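Local coordinates for DHHA1 domain protein (Clostridium perfringens, PDB 3KEW) that probably acts as a zinc-binding hydrolase related to the editing domain of alanyl-tRNA synthetase, removing wrongly attached amino acids from tRNA, at residues Thr37-Gly42 and Val68-Glu73; Leu52-Lys57 and Lys80-Glu85; Lys210-Glu215 and Glu224-Asn229. All coordinates share one frame; numbering follows the deposited sequence.

Contact 1 of 3, residues Thr37-Gly42 and Val68-Glu73; sequences TAFFPG and VYHVLE
The hydroxyl of Thr37 meets the imidazole of His70 at the ring edge, near its plane, with OG1 only 2.7 Å from NE2 in a hydrogen bond that either partner could donate. The two side chains arrive from opposite directions. OG1 stands anti to the Thr37 backbone N (chi1 -168°), a rotation that carries it to the imidazole and also within range of the backbone two residues on: the amide N of Phe39 donates to it over 3.1 Å. This second bond closes an ST turn, so one buried hydroxyl is gripped from two sides and the loop is fixed where it meets the strand. The same torsion turns CG2 of Thr37 the other way, onto Val68, whose CB lies 3.9 Å off.

Phe39 approaches the same imidazole obliquely. The rings form an offset edge-to-face pair, the His70 edge toward the phenyl face, with centroids 5.1 Å apart and planes at 87°. CB of Phe39 also comes to 3.5 Å from NE2 of His70.

Strand 67-72 belongs to the closed antiparallel six-stranded barrel, between strands 29-34 and 56-64, and alternation along it gives Val68 and His70 to the loop while Tyr69 is turned away. Val68 spreads its methyls over two loop residues: CG1 lies 3.7 Å from the carbonyl O of Phe39, and CG2 lies 4.2 Å from CG of Pro41, the proline crossing it at about a right angle.

Further out, the imidazole has a second, weak hydrogen bond from ND1 to the carbonyl O of Val32, on the neighbouring strand 29-34. The loop is tied down by backbone bonds of Thr37 to Thr4 and Leu6, and by Asp49, which takes the amide N of Phe40.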
loop_
_atom_site.group_PDB
_atom_site.type_symbol
_atom_site.label_atom_id
_atom_site.label_comp_id
_atom_site.label_asym_id
_atom_site.label_seq_id
_atom_site.Cartn_x
_atom_site.Cartn_y
_atom_site.Cartn_z
ATOM N N THR A 37 -15.208 5.729 -5.381
ATOM C CA THR A 37 -13.878 5.912 -5.959
ATOM C C THR A 37 -12.932 4.734 -5.716
ATOM O O THR A 37 -12.956 4.096 -4.660
ATOM C CB THR A 37 -13.245 7.285 -5.570
ATOM O OG1 THR A 37 -12.082 7.525 -6.371
ATOM C CG2 THR A 37 -12.891 7.355 -4.083
ATOM N N ALA A 38 -12.127 4.442 -6.727
ATOM C CA ALA A 38 -11.035 3.485 -6.611
ATOM C C ALA A 38 -9.690 4.214 -6.524
ATOM O O ALA A 38 -8.641 3.578 -6.530
ATOM C CB ALA A 38 -11.050 2.507 -7.801
ATOM N N PHE A 39 -9.724 5.549 -6.457
ATOM C CA PHE A 39 -8.505 6.346 -6.280
ATOM C C PHE A 39 -8.106 6.338 -4.805
ATOM O O PHE A 39 -8.833 6.869 -3.954
ATOM C CB PHE A 39 -8.682 7.792 -6.787
ATOM C CG PHE A 39 -8.806 7.913 -8.297
ATOM C CD1 PHE A 39 -7.684 8.172 -9.085
ATOM C CD2 PHE A 39 -10.041 7.780 -8.926
ATOM C CE1 PHE A 39 -7.783 8.263 -10.476
ATOM C CE2 PHE A 39 -10.157 7.889 -10.319
ATOM C CZ PHE A 39 -9.021 8.123 -11.096
ATOM N N PHE A 40 -6.965 5.707 -4.509
ATOM C CA PHE A 40 -6.377 5.693 -3.162
ATOM C C PHE A 40 -5.835 7.094 -2.901
ATOM O O PHE A 40 -5.135 7.644 -3.768
ATOM C CB PHE A 40 -5.244 4.656 -3.109
ATOM C CG PHE A 40 -4.719 4.350 -1.720
ATOM C CD1 PHE A 40 -3.342 4.322 -1.479
ATOM C CD2 PHE A 40 -5.586 4.053 -0.669
ATOM C CE1 PHE A 40 -2.837 4.013 -0.209
ATOM C CE2 PHE A 40 -5.096 3.750 0.603
ATOM C CZ PHE A 40 -3.713 3.720 0.834
ATOM N N PRO A 41 -6.210 7.707 -1.756
ATOM C CA PRO A 41 -5.656 9.014 -1.351
ATOM C C PRO A 41 -4.238 8.958 -0.741
ATOM O O PRO A 41 -3.561 9.997 -0.647
ATOM C CB PRO A 41 -6.665 9.510 -0.304
ATOM C CG PRO A 41 -7.240 8.261 0.290
ATOM C CD PRO A 41 -7.223 7.218 -0.798
ATOM N N GLY A 42 -3.799 7.760 -0.358
ATOM C CA GLY A 42 -2.573 7.581 0.412
ATOM C C GLY A 42 -2.894 7.005 1.778
ATOM O O GLY A 42 -4.020 7.144 2.253
ATOM N N VAL A 68 -12.785 11.438 0.011
ATOM C CA VAL A 68 -11.707 11.401 -0.958
ATOM C C VAL A 68 -11.937 12.453 -2.052
ATOM O O VAL A 68 -12.922 12.388 -2.795
ATOM C CB VAL A 68 -11.547 9.969 -1.570
ATOM C CG1 VAL A 68 -10.426 9.942 -2.579
ATOM C CG2 VAL A 68 -11.293 8.930 -0.482
ATOM N N TYR A 69 -11.013 13.405 -2.147
ATOM C CA TYR A 69 -11.091 14.499 -3.115
ATOM C C TYR A 69 -10.102 14.348 -4.258
ATOM O O TYR A 69 -8.933 14.057 -4.040
ATOM C CB TYR A 69 -10.843 15.842 -2.431
ATOM C CG TYR A 69 -11.887 16.222 -1.407
ATOM C CD1 TYR A 69 -11.734 15.872 -0.069
ATOM C CD2 TYR A 69 -13.029 16.928 -1.777
ATOM C CE1 TYR A 69 -12.689 16.212 0.877
ATOM C CE2 TYR A 69 -13.997 17.277 -0.831
ATOM C CZ TYR A 69 -13.814 16.918 0.494
ATOM O OH TYR A 69 -14.761 17.252 1.439
ATOM N N HIS A 70 -10.574 14.600 -5.470
ATOM C CA HIS A 70 -9.779 14.443 -6.676
ATOM C C HIS A 70 -9.518 15.814 -7.285
ATOM O O HIS A 70 -10.455 16.557 -7.588
ATOM C CB HIS A 70 -10.513 13.543 -7.684
ATOM C CG HIS A 70 -10.958 12.228 -7.113
ATOM N ND1 HIS A 70 -11.952 12.122 -6.163
ATOM C CD2 HIS A 70 -10.538 10.963 -7.355
ATOM C CE1 HIS A 70 -12.122 10.851 -5.840
ATOM N NE2 HIS A 70 -11.278 10.128 -6.552
ATOM N N VAL A 71 -8.241 16.146 -7.455
ATOM C CA VAL A 71 -7.849 17.419 -8.048
ATOM C C VAL A 71 -7.730 17.256 -9.564
ATOM O O VAL A 71 -6.845 16.558 -10.060
ATOM C CB VAL A 71 -6.547 17.973 -7.407
ATOM C CG1 VAL A 71 -6.112 19.264 -8.080
ATOM C CG2 VAL A 71 -6.752 18.207 -5.916
ATOM N N LEU A 72 -8.650 17.885 -10.289
ATOM C CA LEU A 72 -8.694 17.786 -11.744
ATOM C C LEU A 72 -8.085 19.031 -12.371
ATOM O O LEU A 72 -8.299 20.141 -11.871
ATOM C CB LEU A 72 -10.141 17.610 -12.231
ATOM C CG LEU A 72 -10.994 16.428 -11.755
ATOM C CD1 LEU A 72 -12.357 16.473 -12.426
ATOM C CD2 LEU A 72 -10.323 15.094 -12.031
ATOM N N GLU A 73 -7.339 18.861 -13.466
ATOM C CA GLU A 73 -6.681 20.014 -14.100
ATOM C C GLU A 73 -7.621 20.863 -14.964
ATOM O O GLU A 73 -7.340 22.036 -15.216
ATOM C CB GLU A 73 -5.411 19.610 -14.871
ATOM C CG GLU A 73 -5.604 19.110 -16.291
ATOM C CD GLU A 73 -4.305 19.065 -17.090
ATOM O OE1 GLU A 73 -4.343 18.635 -18.264
ATOM O OE2 GLU A 73 -3.244 19.455 -16.555
#

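Contact 2 of 3, residues Leu52-Lys57 and Lys80-Glu85; sequences LIDGIK and KNLQCE
Leu52 and Glu85 exchange two backbone hydrogen bonds, N of Leu52 to O of Glu85 at 2.9 Å (169° at the hydrogen) and the amide of Glu85 back to the Leu52 carbonyl. A third runs from N of Asp54 to O of Gln83, again 2.9 Å, with the donor tilted 30° from the carbonyl plane. That same Gln83 O also accepts from a water at 2.8 Å, and the water takes the amide N of Gly55.

This water thus fastens the type I' turn Ile53-Ile56, which joins strands 51-53 and 56-64, to the start of strand 82-86 in the closed barrel. Between the Leu52-Glu85 pair and the Asp54-Gln83 bond, Ile53 faces Cys84 as a non-hydrogen-bonded pair. CG2 of Ile53 lies anti to its backbone N and CG1 beside it (chi1 -74°), sending CG1 to 3.9 Å from SG of Cys84 and CG2 to 4.1 Å from CD1 of Leu82. The Leu82 and Asp54 side chains cross obliquely, CD2 of Leu82 lying 3.8 Å from CG of Asp54.

On the opposite face the side chains of Leu52 and Glu85 lie side by side. The seam is therefore amphipathic: buried apolar groups on the Ile53 side, a partly exposed leucine and carboxylate on the other.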
loop_
_atom_site.group_PDB
_atom_site.type_symbol
_atom_site.label_atom_id
_atom_site.label_comp_id
_atom_site.label_asym_id
_atom_site.label_seq_id
_atom_site.Cartn_x
_atom_site.Cartn_y
_atom_site.Cartn_z
ATOM N N LEU A 52 -7.347 9.316 -14.703
ATOM C CA LEU A 52 -8.316 10.105 -15.473
ATOM C C LEU A 52 -9.728 9.948 -14.932
ATOM O O LEU A 52 -10.143 8.849 -14.569
ATOM C CB LEU A 52 -8.320 9.691 -16.948
ATOM C CG LEU A 52 -7.072 9.747 -17.826
ATOM C CD1 LEU A 52 -7.334 8.979 -19.112
ATOM C CD2 LEU A 52 -6.676 11.182 -18.134
ATOM N N ILE A 53 -10.446 11.067 -14.869
ATOM C CA ILE A 53 -11.893 11.092 -14.646
ATOM C C ILE A 53 -12.508 11.833 -15.839
ATOM O O ILE A 53 -12.228 13.023 -16.040
ATOM C CB ILE A 53 -12.263 11.780 -13.311
ATOM C CG1 ILE A 53 -11.927 10.851 -12.136
ATOM C CG2 ILE A 53 -13.758 12.181 -13.284
ATOM C CD1 ILE A 53 -11.906 11.532 -10.783
ATOM N N ASP A 54 -13.305 11.107 -16.632
ATOM C CA ASP A 54 -13.924 11.615 -17.871
ATOM C C ASP A 54 -12.888 12.240 -18.826
ATOM O O ASP A 54 -13.109 13.308 -19.404
ATOM C CB ASP A 54 -15.071 12.592 -17.548
ATOM C CG ASP A 54 -15.907 12.954 -18.771
ATOM O OD1 ASP A 54 -16.324 12.040 -19.513
ATOM O OD2 ASP A 54 -16.133 14.165 -18.991
ATOM N N GLY A 55 -11.739 11.580 -18.953
ATOM C CA GLY A 55 -10.654 12.064 -19.809
ATOM C C GLY A 55 -9.866 13.244 -19.259
ATOM O O GLY A 55 -8.911 13.698 -19.893
ATOM N N ILE A 56 -10.264 13.749 -18.094
ATOM C CA ILE A 56 -9.573 14.869 -17.453
ATOM C C ILE A 56 -8.597 14.302 -16.433
ATOM O O ILE A 56 -8.992 13.495 -15.581
ATOM C CB ILE A 56 -10.557 15.840 -16.744
ATOM C CG1 ILE A 56 -11.728 16.221 -17.664
ATOM C CG2 ILE A 56 -9.819 17.083 -16.243
ATOM C CD1 ILE A 56 -12.978 16.717 -16.918
ATOM N N LYS A 57 -7.331 14.713 -16.514
ATOM C CA LYS A 57 -6.306 14.122 -15.648
ATOM C C LYS A 57 -6.404 14.502 -14.178
ATOM O O LYS A 57 -6.523 15.675 -13.821
ATOM C CB LYS A 57 -4.873 14.257 -16.197
ATOM C CG LYS A 57 -4.557 15.494 -17.002
ATOM C CD LYS A 57 -3.676 15.157 -18.227
ATOM C CE LYS A 57 -2.261 14.692 -17.860
ATOM N NZ LYS A 57 -1.364 15.802 -17.432
ATOM N N LYS A 80 -22.379 12.772 -14.675
ATOM C CA LYS A 80 -22.952 11.465 -14.350
ATOM C C LYS A 80 -22.377 10.378 -15.245
ATOM O O LYS A 80 -22.020 10.649 -16.398
ATOM C CB LYS A 80 -24.483 11.490 -14.461
ATOM C CG LYS A 80 -25.161 12.195 -13.300
ATOM C CD LYS A 80 -26.669 12.261 -13.447
ATOM C CE LYS A 80 -27.282 12.896 -12.206
ATOM N NZ LYS A 80 -28.764 13.000 -12.293
ATOM N N ASN A 81 -22.285 9.161 -14.701
ATOM C CA ASN A 81 -21.874 7.966 -15.448
ATOM C C ASN A 81 -20.524 8.156 -16.164
ATOM O O ASN A 81 -20.377 7.880 -17.354
ATOM C CB ASN A 81 -22.995 7.543 -16.420
ATOM C CG ASN A 81 -22.810 6.142 -16.967
ATOM O OD1 ASN A 81 -22.519 5.200 -16.226
ATOM N ND2 ASN A 81 -22.983 5.996 -18.277
ATOM N N LEU A 82 -19.542 8.654 -15.422
ATOM C CA LEU A 82 -18.253 9.004 -16.008
ATOM C C LEU A 82 -17.308 7.817 -16.013
ATOM O O LEU A 82 -17.256 7.057 -15.048
ATOM C CB LEU A 82 -17.617 10.163 -15.240
ATOM C CG LEU A 82 -18.467 11.413 -15.019
ATOM C CD1 LEU A 82 -17.770 12.298 -14.026
ATOM C CD2 LEU A 82 -18.720 12.160 -16.327
ATOM N N GLN A 83 -16.579 7.662 -17.115
ATOM C CA GLN A 83 -15.489 6.694 -17.196
ATOM C C GLN A 83 -14.286 7.180 -16.394
ATOM O O GLN A 83 -13.669 8.199 -16.733
ATOM C CB GLN A 83 -15.078 6.445 -18.651
ATOM C CG GLN A 83 -15.473 5.078 -19.185
ATOM C CD GLN A 83 -14.778 3.936 -18.459
ATOM O OE1 GLN A 83 -15.372 3.278 -17.599
ATOM N NE2 GLN A 83 -13.515 3.695 -18.801
ATOM N N CYS A 84 -13.966 6.451 -15.329
ATOM C CA CYS A 84 -12.826 6.783 -14.480
ATOM C C CYS A 84 -11.806 5.655 -14.488
ATOM O O CYS A 84 -12.157 4.501 -14.222
ATOM C CB CYS A 84 -13.282 7.042 -13.052
ATOM S SG CYS A 84 -14.636 8.213 -12.871
ATOM N N GLU A 85 -10.549 5.987 -14.781
ATOM C CA GLU A 85 -9.493 4.977 -14.829
ATOM C C GLU A 85 -8.211 5.370 -14.100
ATOM O O GLU A 85 -7.718 6.494 -14.230
ATOM C CB GLU A 85 -9.201 4.524 -16.265
ATOM C CG GLU A 85 -9.381 5.578 -17.337
ATOM C CD GLU A 85 -9.603 4.971 -18.715
ATOM O OE1 GLU A 85 -10.507 4.119 -18.855
ATOM O OE2 GLU A 85 -8.879 5.352 -19.659
HETATM O O HOH W 1 -11.571 8.607 -18.578
#

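Contact 3 of 3, residues Lys210-Glu215 and Glu224-Asn229; sequences KIRRWE and EYVAGN
Glu224 lies alongside Arg213, its carboxylate against the arginine's aliphatic stem: OE2 is 3.5 Å from CD of Arg213. The pair sits across the antiparallel beta hairpin of strands 209-217 and 220-227. OE1 of Glu224 meets NE of Arg213 at the guanidinium edge, near its plane, but at 3.5 Å the salt bridge is long, and the two flat groups are turned 62° against each other. A bend at chi3 (-90°) swings the guanidinium of Arg213 out of line with its stem, where NE meets Glu224 and NH2 makes an equally long salt bridge to Glu215, giving a small network of exposed and partly exposed side chains.

The backbone bonds explain the pairing. Lys210 and Val226 exchange two straight ones, Ile211 faces Tyr225 without any, and Glu224 then answers two consecutive residues: its O takes the amide of Arg212 at 2.8 Å, while its N gives to O of Arg213 at 2.9 Å. Two residues opposite one is consistent with a beta bulge at Arg212-Arg213.

Val226 shares its face with Lys210, CG2 lying 3.9 Å from CB of that lysine. Ile211 and Tyr225 are buried on the other face, against helix 88-112, which carries the zinc ligands His98 and His102. The Tyr225 side chain is about 9 Å from the zinc ion, and its OH hydrogen-bonds to the carbonyl O of Gln97.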
loop_
_atom_site.group_PDB
_atom_site.type_symbol
_atom_site.label_atom_id
_atom_site.label_comp_id
_atom_site.label_asym_id
_atom_site.label_seq_id
_atom_site.Cartn_x
_atom_site.Cartn_y
_atom_site.Cartn_z
ATOM N N LYS A 210 14.522 -7.796 -4.591
ATOM C CA LYS A 210 15.963 -7.676 -4.499
ATOM C C LYS A 210 16.366 -6.654 -3.445
ATOM O O LYS A 210 15.882 -5.518 -3.455
ATOM C CB LYS A 210 16.545 -7.269 -5.856
ATOM C CG LYS A 210 16.570 -8.399 -6.880
ATOM C CD LYS A 210 17.170 -7.925 -8.191
ATOM C CE LYS A 210 17.282 -9.057 -9.202
ATOM N NZ LYS A 210 15.993 -9.320 -9.881
ATOM N N ILE A 211 17.256 -7.064 -2.545
ATOM C CA ILE A 211 17.919 -6.138 -1.637
ATOM C C ILE A 211 19.125 -5.519 -2.353
ATOM O O ILE A 211 20.007 -6.225 -2.848
ATOM C CB ILE A 211 18.293 -6.825 -0.303
ATOM C CG1 ILE A 211 17.015 -7.107 0.492
ATOM C CG2 ILE A 211 19.305 -5.979 0.504
ATOM C CD1 ILE A 211 17.208 -7.929 1.769
ATOM N N ARG A 212 19.134 -4.192 -2.401
ATOM C CA ARG A 212 20.111 -3.404 -3.149
ATOM C C ARG A 212 21.409 -3.195 -2.379
ATOM O O ARG A 212 22.504 -3.459 -2.884
ATOM C CB ARG A 212 19.512 -2.028 -3.461
ATOM C CG ARG A 212 18.647 -1.972 -4.702
ATOM C CD ARG A 212 19.501 -1.664 -5.912
ATOM N NE ARG A 212 18.701 -1.441 -7.108
ATOM C CZ ARG A 212 18.274 -0.250 -7.517
ATOM N NH1 ARG A 212 18.560 0.845 -6.826
ATOM N NH2 ARG A 212 17.556 -0.164 -8.625
ATOM N N ARG A 213 21.260 -2.689 -1.156
ATOM C CA ARG A 213 22.364 -2.292 -0.282
ATOM C C ARG A 213 21.783 -2.063 1.104
ATOM O O ARG A 213 20.571 -1.991 1.258
ATOM C CB ARG A 213 23.015 -0.990 -0.777
ATOM C CG ARG A 213 22.025 0.135 -1.013
ATOM C CD ARG A 213 22.641 1.271 -1.807
ATOM N NE ARG A 213 23.269 2.265 -0.938
ATOM C CZ ARG A 213 24.572 2.352 -0.686
ATOM N NH1 ARG A 213 25.430 1.503 -1.226
ATOM N NH2 ARG A 213 25.021 3.299 0.121
ATOM N N TRP A 214 22.650 -1.947 2.103
ATOM C CA TRP A 214 22.232 -1.682 3.473
ATOM C C TRP A 214 23.316 -0.907 4.209
ATOM O O TRP A 214 24.493 -0.983 3.847
ATOM C CB TRP A 214 21.910 -2.982 4.213
ATOM C CG TRP A 214 23.051 -3.947 4.246
ATOM C CD1 TRP A 214 24.013 -4.049 5.211
ATOM C CD2 TRP A 214 23.358 -4.952 3.264
ATOM N NE1 TRP A 214 24.894 -5.056 4.896
ATOM C CE2 TRP A 214 24.521 -5.623 3.705
ATOM C CE3 TRP A 214 22.763 -5.350 2.056
ATOM C CZ2 TRP A 214 25.103 -6.676 2.981
ATOM C CZ3 TRP A 214 23.343 -6.393 1.338
ATOM C CH2 TRP A 214 24.499 -7.044 1.805
ATOM N N GLU A 215 22.914 -0.153 5.227
ATOM C CA GLU A 215 23.859 0.525 6.118
ATOM C C GLU A 215 23.279 0.672 7.521
ATOM O O GLU A 215 22.075 0.468 7.730
ATOM C CB GLU A 215 24.300 1.885 5.557
ATOM C CG GLU A 215 23.190 2.882 5.316
ATOM C CD GLU A 215 23.652 4.083 4.502
ATOM O OE1 GLU A 215 23.234 5.212 4.829
ATOM O OE2 GLU A 215 24.430 3.908 3.536
ATOM N N GLU A 224 17.893 -1.053 1.774
ATOM C CA GLU A 224 17.256 -0.631 0.513
ATOM C C GLU A 224 16.801 -1.824 -0.325
ATOM O O GLU A 224 17.583 -2.743 -0.577
ATOM C CB GLU A 224 18.210 0.226 -0.335
ATOM C CG GLU A 224 18.221 1.688 0.008
ATOM C CD GLU A 224 19.237 2.485 -0.791
ATOM O OE1 GLU A 224 19.999 3.252 -0.162
ATOM O OE2 GLU A 224 19.284 2.349 -2.037
ATOM N N TYR A 225 15.548 -1.806 -0.781
ATOM C CA TYR A 225 15.022 -2.908 -1.598
ATOM C C TYR A 225 14.191 -2.440 -2.793
ATOM O O TYR A 225 13.700 -1.307 -2.831
ATOM C CB TYR A 225 14.209 -3.907 -0.741
ATOM C CG TYR A 225 12.863 -3.357 -0.325
ATOM C CD1 TYR A 225 12.719 -2.650 0.874
ATOM C CD2 TYR A 225 11.731 -3.515 -1.144
ATOM C CE1 TYR A 225 11.497 -2.125 1.243
ATOM C CE2 TYR A 225 10.501 -2.987 -0.781
ATOM C CZ TYR A 225 10.396 -2.299 0.412
ATOM O OH TYR A 225 9.193 -1.771 0.773
ATOM N N VAL A 226 14.019 -3.351 -3.750
ATOM C CA VAL A 226 13.118 -3.178 -4.895
ATOM C C VAL A 226 12.300 -4.447 -5.095
ATOM O O VAL A 226 12.811 -5.554 -4.953
ATOM C CB VAL A 226 13.878 -2.830 -6.214
ATOM C CG1 VAL A 226 14.225 -1.348 -6.268
ATOM C CG2 VAL A 226 15.146 -3.666 -6.357
ATOM N N ALA A 227 11.015 -4.282 -5.389
ATOM C CA ALA A 227 10.148 -5.402 -5.724
ATOM C C ALA A 227 9.500 -5.163 -7.081
ATOM O O ALA A 227 9.391 -4.017 -7.525
ATOM C CB ALA A 227 9.082 -5.616 -4.640
ATOM N N GLY A 228 9.093 -6.247 -7.737
ATOM C CA GLY A 228 8.349 -6.173 -8.997
ATOM C C GLY A 228 9.135 -5.621 -10.166
ATOM O O GLY A 228 10.261 -6.047 -10.417
ATOM N N ASN A 229 8.535 -4.653 -10.856
ATOM C CA ASN A 229 9.100 -4.065 -12.076
ATOM C C ASN A 229 10.328 -3.190 -11.822
ATOM O O ASN A 229 11.138 -2.973 -12.721
ATOM C CB ASN A 229 8.028 -3.265 -12.828
ATOM C CG ASN A 229 6.630 -3.853 -12.663
ATOM O OD1 ASN A 229 6.266 -4.826 -13.326
ATOM N ND2 ASN A 229 5.840 -3.258 -11.772
#

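Overall arrangement
Contacts 1 and 2 share the six-stranded barrel, their centres about 12 Å apart and their segments alternating along the chain, 37-42, 52-57, 68-73, 80-85. They touch directly: CZ of Phe39 packs on the Leu52 carbonyl O, and CD2 of His70 on CD1 of Ile53, so the loop 37-42 packs into the same barrel wall as the turn and its flanking strands. Contact 3 follows later in the chain, in the four-stranded sheet of the zinc-bearing part, probably the editing site. It lies about 29 Å from contact 1 and about 35 Å from contact 2, centre to centre, with no atoms touching. Contact 3 thus belongs to a different part of the fold, though loop 37-42 reaches helix 88-112.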